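Local coordinates for protein AlyGC (Glaciecola chathamensis, PDB 5GKD) that cleaves the polysaccharide alginate as a lyase of polysaccharide lyase family 6, with calcium bound in its parallel beta-helix, at residues 133-139 with 164-170; 367-373 with 382-388; 434-440 with 458-462. All blocks are in the same frame, centred on the assembly; numbering follows the deposited sequence.

Contact 1 of 3, residues 133-139 with 164-170; sequences NRFDHNH and HRIDHNY
Phe135 and Asn169 meet on the buried side of two parallel strands. The two side chains cross at about a right angle, ring and amide planes 36° apart, and the amide spends both its ends on segment 133-139: ND2 gives a nearly straight bond (172°) to Phe135 O at 2.8 Å, and OD1 takes the N-H of Asn138 at 2.9 Å. Phe135 O also accepts Asp167 N, on the opposite face of its carbonyl plane. Asparagine suits this place because one flat group both gives and accepts where the strands bend. Asn138 lies alongside, its ND2 over the Phe135 ring face and giving to Val106 O, its OD1 accepting from Val109 N on strand 105-112. Val126 and Met150 pack against Phe135, so this side is close-packed and buried, its amides satisfied among apolar neighbours.

On the other side only Arg134, Arg165, His137 and His168 are partly open to solvent, around a buried Asp167. With CG anti to the backbone N (chi1 -173°) and the chain extended, Arg134 lays its guanidinium flat on that of Arg165, centres 4.1 Å apart. It forms a side-on salt bridge to Asp167, NE to OD1 and NH2 to OD2; Arg165 has Glu202, and these carboxylates probably offset the like charges. Asp167 OD2 also accepts from His168 ND1 at 2.6 Å, and His168 CB sits over the His137 ring. The buried Tyr170 and His139 close the far end edge-to-face (T-shaped).

Arg on Arg, Asp on Asp, His on His and Asn on Asn form the ladders of a right-handed parallel beta-helix.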
loop_
_atom_site.group_PDB
_atom_site.type_symbol
_atom_site.label_atom_id
_atom_site.label_comp_id
_atom_site.label_asym_id
_atom_site.label_seq_id
_atom_site.Cartn_x
_atom_site.Cartn_y
_atom_site.Cartn_z
ATOM N N ASN A 133 -36.928 18.598 2.915
ATOM C CA ASN A 133 -35.710 19.385 2.873
ATOM C C ASN A 133 -35.439 19.908 1.465
ATOM O O ASN A 133 -36.017 19.452 0.475
ATOM C CB ASN A 133 -34.541 18.549 3.387
ATOM C CG ASN A 133 -34.678 18.260 4.866
ATOM O OD1 ASN A 133 -35.146 19.117 5.609
ATOM N ND2 ASN A 133 -34.304 17.055 5.296
ATOM N N ARG A 134 -34.530 20.876 1.385
ATOM C CA ARG A 134 -34.138 21.463 0.116
ATOM C C ARG A 134 -32.627 21.641 0.075
ATOM O O ARG A 134 -32.018 22.111 1.042
ATOM C CB ARG A 134 -34.830 22.812 -0.114
ATOM C CG ARG A 134 -34.568 23.383 -1.499
ATOM C CD ARG A 134 -35.372 24.650 -1.759
ATOM N NE ARG A 134 -34.957 25.274 -2.994
ATOM C CZ ARG A 134 -35.238 26.521 -3.336
ATOM N NH1 ARG A 134 -35.956 27.278 -2.520
ATOM N NH2 ARG A 134 -34.802 27.010 -4.489
ATOM N N PHE A 135 -32.028 21.259 -1.045
ATOM C CA PHE A 135 -30.604 21.456 -1.294
ATOM C C PHE A 135 -30.472 22.165 -2.645
ATOM O O PHE A 135 -30.608 21.533 -3.701
ATOM C CB PHE A 135 -29.877 20.114 -1.259
ATOM C CG PHE A 135 -28.394 20.216 -1.404
ATOM C CD1 PHE A 135 -27.580 20.376 -0.288
ATOM C CD2 PHE A 135 -27.801 20.105 -2.653
ATOM C CE1 PHE A 135 -26.202 20.463 -0.420
ATOM C CE2 PHE A 135 -26.431 20.171 -2.788
ATOM C CZ PHE A 135 -25.632 20.350 -1.674
ATOM N N ASP A 136 -30.203 23.476 -2.611
ATOM C CA ASP A 136 -30.308 24.312 -3.800
ATOM C C ASP A 136 -29.184 25.339 -3.890
ATOM O O ASP A 136 -28.636 25.780 -2.879
ATOM C CB ASP A 136 -31.649 25.050 -3.830
ATOM C CG ASP A 136 -31.734 26.104 -2.748
ATOM O OD1 ASP A 136 -32.084 25.739 -1.619
ATOM O OD2 ASP A 136 -31.421 27.286 -3.009
ATOM N N HIS A 137 -28.867 25.733 -5.134
ATOM C CA HIS A 137 -27.860 26.756 -5.424
ATOM C C HIS A 137 -26.533 26.446 -4.729
ATOM O O HIS A 137 -25.825 27.338 -4.267
ATOM C CB HIS A 137 -28.365 28.163 -5.060
ATOM C CG HIS A 137 -29.544 28.613 -5.882
ATOM N ND1 HIS A 137 -30.853 28.335 -5.531
ATOM C CD2 HIS A 137 -29.608 29.297 -7.053
ATOM C CE1 HIS A 137 -31.669 28.834 -6.444
ATOM N NE2 HIS A 137 -30.941 29.421 -7.377
ATOM N N ASN A 138 -26.175 25.169 -4.679
ATOM C CA ASN A 138 -24.896 24.757 -4.122
ATOM C C ASN A 138 -23.903 24.430 -5.243
ATOM O O ASN A 138 -24.244 24.396 -6.433
ATOM C CB ASN A 138 -25.094 23.575 -3.166
ATOM C CG ASN A 138 -25.987 23.929 -2.008
ATOM O OD1 ASN A 138 -25.660 24.810 -1.204
ATOM N ND2 ASN A 138 -27.133 23.263 -1.912
ATOM N N HIS A 139 -22.652 24.200 -4.844
ATOM C CA HIS A 139 -21.532 24.097 -5.784
ATOM C C HIS A 139 -20.599 23.003 -5.265
ATOM O O HIS A 139 -19.837 23.232 -4.317
ATOM C CB HIS A 139 -20.847 25.454 -5.899
ATOM C CG HIS A 139 -19.619 25.487 -6.756
ATOM N ND1 HIS A 139 -19.396 26.488 -7.678
ATOM C CD2 HIS A 139 -18.517 24.699 -6.781
ATOM C CE1 HIS A 139 -18.226 26.294 -8.262
ATOM N NE2 HIS A 139 -17.669 25.220 -7.729
ATOM N N HIS A 164 -38.301 15.777 -0.988
ATOM C CA HIS A 164 -37.104 16.605 -1.000
ATOM C C HIS A 164 -36.966 17.289 -2.351
ATOM O O HIS A 164 -37.363 16.748 -3.384
ATOM C CB HIS A 164 -35.847 15.765 -0.724
ATOM C CG HIS A 164 -35.745 15.240 0.677
ATOM N ND1 HIS A 164 -36.130 15.964 1.780
ATOM C CD2 HIS A 164 -35.281 14.057 1.149
ATOM C CE1 HIS A 164 -35.905 15.256 2.873
ATOM N NE2 HIS A 164 -35.407 14.086 2.515
ATOM N N ARG A 165 -36.405 18.491 -2.342
ATOM C CA ARG A 165 -36.194 19.270 -3.553
ATOM C C ARG A 165 -34.703 19.552 -3.736
ATOM O O ARG A 165 -34.060 20.134 -2.852
ATOM C CB ARG A 165 -36.993 20.568 -3.503
ATOM C CG ARG A 165 -36.824 21.404 -4.752
ATOM C CD ARG A 165 -37.638 22.702 -4.739
ATOM N NE ARG A 165 -37.372 23.449 -5.962
ATOM C CZ ARG A 165 -37.587 24.748 -6.126
ATOM N NH1 ARG A 165 -38.087 25.481 -5.137
ATOM N NH2 ARG A 165 -37.291 25.306 -7.287
ATOM N N ILE A 166 -34.158 19.142 -4.880
ATOM C CA ILE A 166 -32.743 19.302 -5.199
ATOM C C ILE A 166 -32.658 20.085 -6.501
ATOM O O ILE A 166 -32.927 19.540 -7.576
ATOM C CB ILE A 166 -32.031 17.947 -5.304
ATOM C CG1 ILE A 166 -32.204 17.169 -3.992
ATOM C CG2 ILE A 166 -30.565 18.137 -5.718
ATOM C CD1 ILE A 166 -31.861 15.695 -4.071
ATOM N N ASP A 167 -32.311 21.370 -6.416
ATOM C CA ASP A 167 -32.526 22.232 -7.565
ATOM C C ASP A 167 -31.429 23.272 -7.686
ATOM O O ASP A 167 -30.848 23.702 -6.691
ATOM C CB ASP A 167 -33.893 22.932 -7.497
ATOM C CG ASP A 167 -33.989 23.927 -6.357
ATOM O OD1 ASP A 167 -34.292 23.500 -5.238
ATOM O OD2 ASP A 167 -33.764 25.135 -6.577
ATOM N N HIS A 168 -31.161 23.670 -8.932
ATOM C CA HIS A 168 -30.252 24.772 -9.243
ATOM C C HIS A 168 -28.856 24.564 -8.678
ATOM O O HIS A 168 -28.167 25.529 -8.361
ATOM C CB HIS A 168 -30.816 26.103 -8.741
ATOM C CG HIS A 168 -32.080 26.512 -9.418
ATOM N ND1 HIS A 168 -33.326 26.235 -8.897
ATOM C CD2 HIS A 168 -32.293 27.158 -10.588
ATOM C CE1 HIS A 168 -34.250 26.709 -9.711
ATOM N NE2 HIS A 168 -33.648 27.269 -10.744
ATOM N N ASN A 169 -28.418 23.325 -8.533
ATOM C CA ASN A 169 -27.076 23.059 -8.046
ATOM C C ASN A 169 -26.108 22.936 -9.213
ATOM O O ASN A 169 -26.478 22.522 -10.321
ATOM C CB ASN A 169 -27.045 21.788 -7.212
ATOM C CG ASN A 169 -27.881 21.911 -5.956
ATOM O OD1 ASN A 169 -27.540 22.679 -5.062
ATOM N ND2 ASN A 169 -28.978 21.164 -5.886
ATOM N N TYR A 170 -24.868 23.343 -8.974
ATOM C CA TYR A 170 -23.775 23.097 -9.906
ATOM C C TYR A 170 -23.048 21.857 -9.427
ATOM O O TYR A 170 -22.348 21.890 -8.411
ATOM C CB TYR A 170 -22.826 24.285 -10.002
ATOM C CG TYR A 170 -21.610 24.045 -10.900
ATOM C CD1 TYR A 170 -21.759 23.796 -12.261
ATOM C CD2 TYR A 170 -20.322 24.101 -10.380
ATOM C CE1 TYR A 170 -20.655 23.591 -13.080
ATOM C CE2 TYR A 170 -19.220 23.902 -11.177
ATOM C CZ TYR A 170 -19.386 23.634 -12.526
ATOM O OH TYR A 170 -18.277 23.430 -13.307
#

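Contact 2 of 3, residues 367-373 with 382-388; sequences KDNLLNQ and GFEQADI
Gly382 O is held by two donors of one residue: Asn369 N at 3.1 Å and Asn369 ND2 at 3.2 Å, which approach from opposite faces of the carbonyl plane. Glycine fits here because, at a phi of 96°, a side chain would jam against the preceding carbonyl oxygen. Asn369 CB lies over one face of the Phe383 ring, a CH-pi contact at 4.0 Å from the centroid. Further along, the strands pair in parallel: Glu384 N reaches Asn369 O, Leu371 N reaches Glu384 O at 2.8 Å, Ala386 N reaches Leu371 O, and Gln373 N makes a weak bond to Ala386 O. On the face that carries Leu370, its CD2 meets Ile388 CD1 tip to tip at 3.6 Å, while its CD1 touches Ala386 CB. Short aliphatic groups suit this apolar patch.

In the next shell, Asn369 ND2 also gives to Met341 O, and OD1 accepts from Asn344 N. Ile346 and Leu345 of strand 339-347 back Phe383 and Ile388, while Phe366, from strand 364-372 itself, meets the Phe383 ring.

The ladder and Asn369 thus satisfy the backbone groups named. At the margin, Asp368 OD1 and Glu384 OE2, 4.2 Å apart, bring like charges together, probably eased by solvent.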
loop_
_atom_site.group_PDB
_atom_site.type_symbol
_atom_site.label_atom_id
_atom_site.label_comp_id
_atom_site.label_asym_id
_atom_site.label_seq_id
_atom_site.Cartn_x
_atom_site.Cartn_y
_atom_site.Cartn_z
ATOM N N LYS A 367 -44.528 3.436 -32.383
ATOM C CA LYS A 367 -45.545 4.137 -33.149
ATOM C C LYS A 367 -45.110 5.574 -33.382
ATOM O O LYS A 367 -44.622 6.232 -32.465
ATOM C CB LYS A 367 -46.880 4.128 -32.414
ATOM C CG LYS A 367 -47.969 3.458 -33.156
ATOM C CD LYS A 367 -49.089 3.115 -32.210
ATOM C CE LYS A 367 -50.335 2.729 -33.012
ATOM N NZ LYS A 367 -50.103 1.680 -34.058
ATOM N N ASP A 368 -45.273 6.049 -34.615
ATOM C CA ASP A 368 -45.099 7.468 -34.923
ATOM C C ASP A 368 -43.726 7.998 -34.512
ATOM O O ASP A 368 -43.620 9.087 -33.955
ATOM C CB ASP A 368 -46.202 8.307 -34.276
ATOM C CG ASP A 368 -47.577 7.938 -34.782
ATOM O OD1 ASP A 368 -47.699 7.649 -35.989
ATOM O OD2 ASP A 368 -48.532 7.910 -33.974
ATOM N N ASN A 369 -42.667 7.242 -34.786
ATOM C CA ASN A 369 -41.314 7.759 -34.619
ATOM C C ASN A 369 -40.762 8.204 -35.967
ATOM O O ASN A 369 -40.988 7.545 -36.980
ATOM C CB ASN A 369 -40.394 6.715 -33.990
ATOM C CG ASN A 369 -40.880 6.272 -32.629
ATOM O OD1 ASN A 369 -40.808 7.024 -31.656
ATOM N ND2 ASN A 369 -41.397 5.055 -32.558
ATOM N N LEU A 370 -40.048 9.330 -35.977
ATOM C CA LEU A 370 -39.554 9.944 -37.203
ATOM C C LEU A 370 -38.038 9.848 -37.266
ATOM O O LEU A 370 -37.338 10.183 -36.299
ATOM C CB LEU A 370 -39.985 11.409 -37.318
ATOM C CG LEU A 370 -39.639 12.070 -38.658
ATOM C CD1 LEU A 370 -40.427 11.403 -39.787
ATOM C CD2 LEU A 370 -39.916 13.565 -38.656
ATOM N N LEU A 371 -37.548 9.411 -38.417
ATOM C CA LEU A 371 -36.146 9.217 -38.737
ATOM C C LEU A 371 -35.807 10.071 -39.946
ATOM O O LEU A 371 -36.631 10.215 -40.857
ATOM C CB LEU A 371 -35.882 7.759 -39.110
ATOM C CG LEU A 371 -34.950 6.802 -38.399
ATOM C CD1 LEU A 371 -34.859 5.527 -39.225
ATOM C CD2 LEU A 371 -33.588 7.415 -38.183
ATOM N N ASN A 372 -34.584 10.598 -39.992
ATOM C CA ASN A 372 -34.143 11.259 -41.212
ATOM C C ASN A 372 -33.846 10.220 -42.294
ATOM O O ASN A 372 -33.492 9.071 -42.008
ATOM C CB ASN A 372 -32.932 12.165 -40.950
ATOM C CG ASN A 372 -31.694 11.405 -40.505
ATOM O OD1 ASN A 372 -31.664 10.807 -39.426
ATOM N ND2 ASN A 372 -30.650 11.462 -41.313
ATOM N N GLN A 373 -34.007 10.640 -43.554
ATOM C CA GLN A 373 -34.111 9.686 -44.656
ATOM C C GLN A 373 -32.795 8.974 -44.941
ATOM O O GLN A 373 -32.810 7.860 -45.471
ATOM C CB GLN A 373 -34.597 10.402 -45.916
ATOM C CG GLN A 373 -33.723 11.576 -46.308
ATOM C CD GLN A 373 -34.239 12.314 -47.530
ATOM O OE1 GLN A 373 -35.353 12.069 -48.004
ATOM N NE2 GLN A 373 -33.423 13.226 -48.045
ATOM N N GLY A 382 -43.395 1.348 -37.193
ATOM C CA GLY A 382 -43.313 2.339 -36.146
ATOM C C GLY A 382 -42.291 3.421 -36.377
ATOM O O GLY A 382 -42.166 4.320 -35.538
ATOM N N PHE A 383 -41.546 3.360 -37.474
ATOM C CA PHE A 383 -40.598 4.404 -37.834
ATOM C C PHE A 383 -40.879 4.842 -39.266
ATOM O O PHE A 383 -40.970 4.009 -40.167
ATOM C CB PHE A 383 -39.154 3.915 -37.698
ATOM C CG PHE A 383 -38.705 3.705 -36.267
ATOM C CD1 PHE A 383 -39.035 2.551 -35.575
ATOM C CD2 PHE A 383 -37.936 4.657 -35.629
ATOM C CE1 PHE A 383 -38.607 2.351 -34.274
ATOM C CE2 PHE A 383 -37.503 4.468 -34.321
ATOM C CZ PHE A 383 -37.840 3.320 -33.642
ATOM N N GLU A 384 -41.049 6.137 -39.473
ATOM C CA GLU A 384 -41.166 6.656 -40.821
ATOM C C GLU A 384 -39.975 7.555 -41.096
ATOM O O GLU A 384 -39.363 8.119 -40.180
ATOM C CB GLU A 384 -42.462 7.446 -41.026
ATOM C CG GLU A 384 -42.813 8.360 -39.837
ATOM C CD GLU A 384 -44.221 8.886 -39.877
ATOM O OE1 GLU A 384 -44.631 9.501 -40.866
ATOM O OE2 GLU A 384 -44.907 8.581 -38.921
ATOM N N GLN A 385 -39.662 7.686 -42.365
ATOM C CA GLN A 385 -38.493 8.434 -42.781
ATOM C C GLN A 385 -38.911 9.672 -43.549
ATOM O O GLN A 385 -39.895 9.657 -44.291
ATOM C CB GLN A 385 -37.588 7.571 -43.636
ATOM C CG GLN A 385 -37.036 6.389 -42.895
ATOM C CD GLN A 385 -36.075 5.609 -43.752
ATOM O OE1 GLN A 385 -36.461 4.651 -44.412
ATOM N NE2 GLN A 385 -34.820 6.031 -43.763
ATOM N N ALA A 386 -38.145 10.742 -43.375
ATOM C CA ALA A 386 -38.460 11.992 -44.050
ATOM C C ALA A 386 -37.190 12.793 -44.265
ATOM O O ALA A 386 -36.168 12.563 -43.618
ATOM C CB ALA A 386 -39.478 12.826 -43.263
ATOM N N ASP A 387 -37.276 13.743 -45.185
ATOM C CA ASP A 387 -36.224 14.725 -45.380
ATOM C C ASP A 387 -36.271 15.710 -44.216
ATOM O O ASP A 387 -37.162 16.555 -44.147
ATOM C CB ASP A 387 -36.414 15.431 -46.718
ATOM C CG ASP A 387 -35.234 16.290 -47.090
ATOM O OD1 ASP A 387 -34.343 16.473 -46.240
ATOM O OD2 ASP A 387 -35.195 16.781 -48.234
ATOM N N ILE A 388 -35.330 15.589 -43.284
ATOM C CA ILE A 388 -35.300 16.413 -42.083
ATOM C C ILE A 388 -34.039 17.251 -42.118
ATOM O O ILE A 388 -32.948 16.719 -42.343
ATOM C CB ILE A 388 -35.328 15.561 -40.800
ATOM C CG1 ILE A 388 -36.544 14.643 -40.764
ATOM C CG2 ILE A 388 -35.299 16.454 -39.564
ATOM C CD1 ILE A 388 -36.487 13.657 -39.619
#

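Contact 3 of 3, residues 434-440 with 458-462; sequences VAFGSGK and AETGD
Lys440 places CG between its backbone N and carbonyl carbon (chi1 62°), runs extended, then bends at its last torsion (chi4 -86°), and this hook brings NZ to two carboxylates, Glu459 OE2 at 2.7 Å and Asp462 OD2 at 3.1 Å. Asp462, with CG beside its backbone N, spreads its two oxygens: OD1 takes the N-H of Lys440 at 2.8 Å in a nearly straight bond (170°), from above the carboxylate plane. OD2 accepts Lys440 NZ and the backbone N of Glu459 from opposite faces. A short acid suits the place, since it can clasp its own turn and the facing segment together, while the long lysine spans to the more exposed Glu459.

Each segment holds a type II turn, Ala435 to Ser438 and Glu459 to Asp462, and glycines let them lie close. Gly461 O receives Gly439 N at 2.9 Å, the donor standing above the carbonyl plane; a side chain on Gly461 or Gly439 would collide with the opposite segment. Ser438 OG closes its turn by giving to Ala435 O at 2.7 Å. One water joins Gly437 N to Asp462 O, and another donates to both Ser438 OG and Thr460 O. Val434 meets Thr460 tip to tip, and Thr460 OG1 pairs with Thr482 N.

The two salt bridges of Lys440 probably offset part of the charge of Glu459 and Asp462, and the three-way grip on Asp462 would probably favour its ionised form.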
loop_
_atom_site.group_PDB
_atom_site.type_symbol
_atom_site.label_atom_id
_atom_site.label_comp_id
_atom_site.label_asym_id
_atom_site.label_seq_id
_atom_site.Cartn_x
_atom_site.Cartn_y
_atom_site.Cartn_z
ATOM N N VAL A 434 -4.684 20.811 -15.117
ATOM C CA VAL A 434 -3.616 21.619 -15.702
ATOM C C VAL A 434 -3.153 20.958 -16.996
ATOM O O VAL A 434 -2.862 19.756 -17.028
ATOM C CB VAL A 434 -2.438 21.783 -14.730
ATOM C CG1 VAL A 434 -1.314 22.603 -15.401
ATOM C CG2 VAL A 434 -2.877 22.456 -13.450
ATOM N N ALA A 435 -3.082 21.742 -18.066
ATOM C CA ALA A 435 -2.680 21.204 -19.352
ATOM C C ALA A 435 -1.166 21.113 -19.439
ATOM O O ALA A 435 -0.446 21.956 -18.899
ATOM C CB ALA A 435 -3.209 22.078 -20.485
ATOM N N PHE A 436 -0.683 20.084 -20.128
ATOM C CA PHE A 436 0.747 19.975 -20.382
ATOM C C PHE A 436 1.213 21.144 -21.242
ATOM O O PHE A 436 0.591 21.463 -22.255
ATOM C CB PHE A 436 1.067 18.660 -21.083
ATOM C CG PHE A 436 1.119 17.470 -20.167
ATOM C CD1 PHE A 436 2.087 17.370 -19.181
ATOM C CD2 PHE A 436 0.233 16.422 -20.332
ATOM C CE1 PHE A 436 2.138 16.254 -18.346
ATOM C CE2 PHE A 436 0.295 15.305 -19.517
ATOM C CZ PHE A 436 1.245 15.225 -18.522
ATOM N N GLY A 437 2.305 21.786 -20.833
ATOM C CA GLY A 437 2.851 22.864 -21.632
ATOM C C GLY A 437 2.057 24.148 -21.598
ATOM O O GLY A 437 2.266 25.016 -22.451
ATOM N N SER A 438 1.154 24.297 -20.635
ATOM C CA SER A 438 0.405 25.528 -20.462
ATOM C C SER A 438 1.177 26.568 -19.670
ATOM O O SER A 438 0.712 27.703 -19.545
ATOM C CB SER A 438 -0.911 25.228 -19.745
ATOM O OG SER A 438 -0.645 24.619 -18.501
ATOM N N GLY A 439 2.319 26.201 -19.107
ATOM C CA GLY A 439 3.173 27.095 -18.355
ATOM C C GLY A 439 4.261 27.694 -19.220
ATOM O O GLY A 439 4.050 27.974 -20.406
ATOM N N LYS A 440 5.431 27.880 -18.630
ATOM C CA LYS A 440 6.563 28.518 -19.284
ATOM C C LYS A 440 7.665 27.502 -19.549
ATOM O O LYS A 440 7.688 26.402 -18.992
ATOM C CB LYS A 440 7.106 29.659 -18.431
ATOM C CG LYS A 440 7.602 29.169 -17.099
ATOM C CD LYS A 440 8.214 30.275 -16.282
ATOM C CE LYS A 440 8.875 29.691 -15.046
ATOM N NZ LYS A 440 7.900 29.525 -13.928
ATOM N N ALA A 458 10.225 24.703 -10.703
ATOM C CA ALA A 458 9.268 24.920 -11.774
ATOM C C ALA A 458 7.852 25.063 -11.207
ATOM O O ALA A 458 7.570 24.677 -10.072
ATOM C CB ALA A 458 9.315 23.762 -12.773
ATOM N N GLU A 459 6.963 25.625 -12.020
ATOM C CA GLU A 459 5.556 25.792 -11.692
ATOM C C GLU A 459 4.730 24.834 -12.536
ATOM O O GLU A 459 5.208 24.311 -13.540
ATOM C CB GLU A 459 5.097 27.232 -11.932
ATOM C CG GLU A 459 5.671 28.223 -10.934
ATOM C CD GLU A 459 5.512 29.671 -11.387
ATOM O OE1 GLU A 459 5.352 30.551 -10.510
ATOM O OE2 GLU A 459 5.549 29.927 -12.619
ATOM N N THR A 460 3.487 24.596 -12.109
ATOM C CA THR A 460 2.679 23.555 -12.735
ATOM C C THR A 460 2.362 23.944 -14.171
ATOM O O THR A 460 2.005 25.088 -14.455
ATOM C CB THR A 460 1.393 23.287 -11.924
ATOM O OG1 THR A 460 0.833 22.029 -12.329
ATOM C CG2 THR A 460 0.325 24.391 -12.120
ATOM N N GLY A 461 2.523 22.993 -15.086
ATOM C CA GLY A 461 2.367 23.266 -16.499
ATOM C C GLY A 461 3.649 23.636 -17.225
ATOM O O GLY A 461 3.636 23.721 -18.452
ATOM N N ASP A 462 4.756 23.834 -16.514
ATOM C CA ASP A 462 5.992 24.273 -17.151
ATOM C C ASP A 462 6.596 23.167 -18.010
ATOM O O ASP A 462 6.231 21.993 -17.902
ATOM C CB ASP A 462 7.008 24.716 -16.102
ATOM C CG ASP A 462 6.703 26.082 -15.552
ATOM O OD1 ASP A 462 5.796 26.734 -16.107
ATOM O OD2 ASP A 462 7.361 26.506 -14.574
HETATM O O HOH W 1 4.039 20.633 -18.806
HETATM O O HOH W 2 -0.150 26.230 -16.199
#

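Contacts 1 and 2 belong to the same parallel beta-helix, and their centres lie about 39 Å apart. Contact 1 precedes in sequence the calcium-site residues Asn180, Glu183, Glu212 and Glu214; contact 2 lies later in the same helix, where strand 364-372 pairs with strand 383-386. The carbonate pocket, with Glu214, Arg240, Arg264 and Tyr303, falls between them in sequence. Contact 3 comes later still, where a second parallel-strand array begins with strands 441-444 and 462-466. Its nearest atoms are about 14 Å from contact 1 but about 36 Å from contact 2. None of the three contacts includes a residue of either site.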